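PDB 4GB7: 6-aminohexanoate-dimer hydrolase, which probably hydrolyses amide bonds of short 6-aminohexanoate oligomers such as the linear dimer, as a putative member of the serine beta-lactamase-like hydrolases. Local coordinates for residues N357-P362 with G367-L372. Sequence-based numbering, arbitrary orientation.
Sequences NQWWIP and GAFEVL
Phe369 turns its ring edge onto the six-membered ring of Trp359 in a T-shaped pair, centroids 5.2 Å apart and planes at 76°. The leading atom is CD2 of Phe369, 3.6 Å from CE3 of Trp359. With chi1 at 58°, the phenyl group of Phe369 sits between its own backbone N and carbonyl carbon, the setting that brings its CD2 edge to Trp359. Farther along, Val371 CG1 meets CZ3 of Trp359 at 4.0 Å. The indole of Trp360 lies away from the Trp359-Phe369 pair, with Leu372 CD1 over its five-membered ring, 4.1 Å from the centroid, in a CH-pi contact. Ile337 of helix 332-338 packs on both rings of the T-shaped pair, while Val144 of helix 143-155 touches Trp359 and Val371. Strand 359-361, which also pairs with 354-356, meets strand 369-373, the outermost strand of the five-stranded antiparallel sheet of the beta-lactamase-like fold, in a single antiparallel bridge, the hydrogen-bonded pair Trp360-Glu370. Trp360 N gives a bent bond to Glu370 O (2.8 Å, 145°), and Glu370 N returns a straighter one to Trp360 O. At the indole edge Trp360 NE1 donates to a water that in turn donates to Leu372 O at 2.7 Å, so the indole N-H is satisfied. The same indole meets the ring of Tyr249, which with Ser140 and Lys143 forms a pattern consistent with the SxxK active site of serine beta-lactamase-like enzymes; Gln358 touches Lys143 and bonds through OE1 to Thr254.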
# COMPACT_ATOMS: atom_id res chain seq x y z
N ASN A 357 0.81 -11.80 -5.01
CA ASN A 357 0.72 -11.69 -3.56
C ASN A 357 0.76 -10.26 -3.01
O ASN A 357 1.41 -9.96 -2.01
CB ASN A 357 1.84 -12.57 -2.95
CG ASN A 357 1.65 -14.05 -3.28
OD1 ASN A 357 0.50 -14.50 -3.46
ND2 ASN A 357 2.76 -14.80 -3.38
N GLN A 358 0.02 -9.40 -3.69
CA GLN A 358 -0.20 -8.00 -3.33
C GLN A 358 0.91 -7.06 -3.76
O GLN A 358 0.86 -5.87 -3.45
CB GLN A 358 -0.62 -7.79 -1.87
CG GLN A 358 -1.79 -8.71 -1.40
CD GLN A 358 -3.13 -8.31 -2.00
OE1 GLN A 358 -3.80 -7.39 -1.52
NE2 GLN A 358 -3.57 -9.05 -3.04
N TRP A 359 1.90 -7.60 -4.49
CA TRP A 359 3.05 -6.80 -5.01
C TRP A 359 3.08 -6.70 -6.55
O TRP A 359 2.79 -7.65 -7.28
CB TRP A 359 4.38 -7.41 -4.58
CG TRP A 359 4.62 -7.32 -3.11
CD1 TRP A 359 4.26 -8.24 -2.13
CD2 TRP A 359 5.36 -6.30 -2.43
NE1 TRP A 359 4.68 -7.83 -0.92
CE2 TRP A 359 5.35 -6.65 -1.04
CE3 TRP A 359 5.98 -5.10 -2.82
CZ2 TRP A 359 5.93 -5.86 -0.07
CZ3 TRP A 359 6.57 -4.32 -1.84
CH2 TRP A 359 6.55 -4.70 -0.48
N TRP A 360 3.44 -5.52 -7.05
CA TRP A 360 3.71 -5.28 -8.47
C TRP A 360 5.15 -5.64 -8.78
O TRP A 360 6.08 -5.37 -7.99
CB TRP A 360 3.51 -3.82 -8.86
CG TRP A 360 2.12 -3.27 -8.56
CD1 TRP A 360 1.66 -2.78 -7.36
CD2 TRP A 360 0.97 -3.20 -9.48
NE1 TRP A 360 0.35 -2.39 -7.46
CE2 TRP A 360 -0.12 -2.62 -8.72
CE3 TRP A 360 0.75 -3.56 -10.81
CZ2 TRP A 360 -1.36 -2.41 -9.27
CZ3 TRP A 360 -0.49 -3.29 -11.38
CH2 TRP A 360 -1.53 -2.75 -10.63
N ILE A 361 5.33 -6.23 -9.96
CA ILE A 361 6.64 -6.67 -10.44
C ILE A 361 6.82 -6.09 -11.82
O ILE A 361 6.30 -6.65 -12.80
CB ILE A 361 6.73 -8.21 -10.49
CG1 ILE A 361 6.41 -8.80 -9.13
CG2 ILE A 361 8.09 -8.65 -10.98
CD1 ILE A 361 5.99 -10.24 -9.17
N PRO A 362 7.51 -4.92 -11.90
CA PRO A 362 7.61 -4.24 -13.18
C PRO A 362 8.50 -4.91 -14.23
O PRO A 362 8.50 -4.49 -15.37
CB PRO A 362 8.26 -2.88 -12.79
CG PRO A 362 9.01 -3.15 -11.51
CD PRO A 362 8.08 -4.13 -10.81
N GLY A 367 15.27 -5.75 -11.26
CA GLY A 367 14.52 -6.83 -10.63
C GLY A 367 13.70 -6.26 -9.45
O GLY A 367 13.41 -7.00 -8.48
N ALA A 368 13.31 -4.97 -9.53
CA ALA A 368 12.61 -4.32 -8.40
C ALA A 368 11.21 -4.83 -8.26
O ALA A 368 10.61 -5.34 -9.21
CB ALA A 368 12.65 -2.80 -8.49
N PHE A 369 10.66 -4.70 -7.07
CA PHE A 369 9.27 -4.96 -6.85
C PHE A 369 8.74 -3.83 -5.97
O PHE A 369 9.48 -3.16 -5.28
CB PHE A 369 9.01 -6.41 -6.32
CG PHE A 369 9.71 -6.74 -5.02
CD1 PHE A 369 11.04 -7.14 -5.02
CD2 PHE A 369 9.05 -6.67 -3.82
CE1 PHE A 369 11.69 -7.47 -3.85
CE2 PHE A 369 9.69 -6.98 -2.62
CZ PHE A 369 11.02 -7.37 -2.62
N GLU A 370 7.45 -3.57 -6.06
CA GLU A 370 6.91 -2.40 -5.43
C GLU A 370 5.43 -2.55 -5.13
O GLU A 370 4.73 -3.39 -5.70
CB GLU A 370 7.13 -1.17 -6.33
CG GLU A 370 6.47 -1.23 -7.71
CD GLU A 370 6.79 -0.14 -8.68
OE1 GLU A 370 7.42 0.84 -8.29
OE2 GLU A 370 6.32 -0.23 -9.86
N VAL A 371 4.97 -1.71 -4.22
CA VAL A 371 3.53 -1.47 -4.01
C VAL A 371 3.27 0.01 -4.20
O VAL A 371 4.09 0.85 -3.81
CB VAL A 371 3.02 -2.10 -2.68
CG1 VAL A 371 3.79 -1.49 -1.48
CG2 VAL A 371 1.49 -1.96 -2.57
N LEU A 372 2.12 0.30 -4.79
CA LEU A 372 1.78 1.66 -5.25
C LEU A 372 0.49 2.02 -4.56
O LEU A 372 -0.33 1.12 -4.28
CB LEU A 372 1.58 1.66 -6.75
CG LEU A 372 2.84 1.28 -7.55
CD1 LEU A 372 2.46 0.87 -8.98
CD2 LEU A 372 3.84 2.43 -7.52
O HOH W 1 -0.99 -1.38 -5.08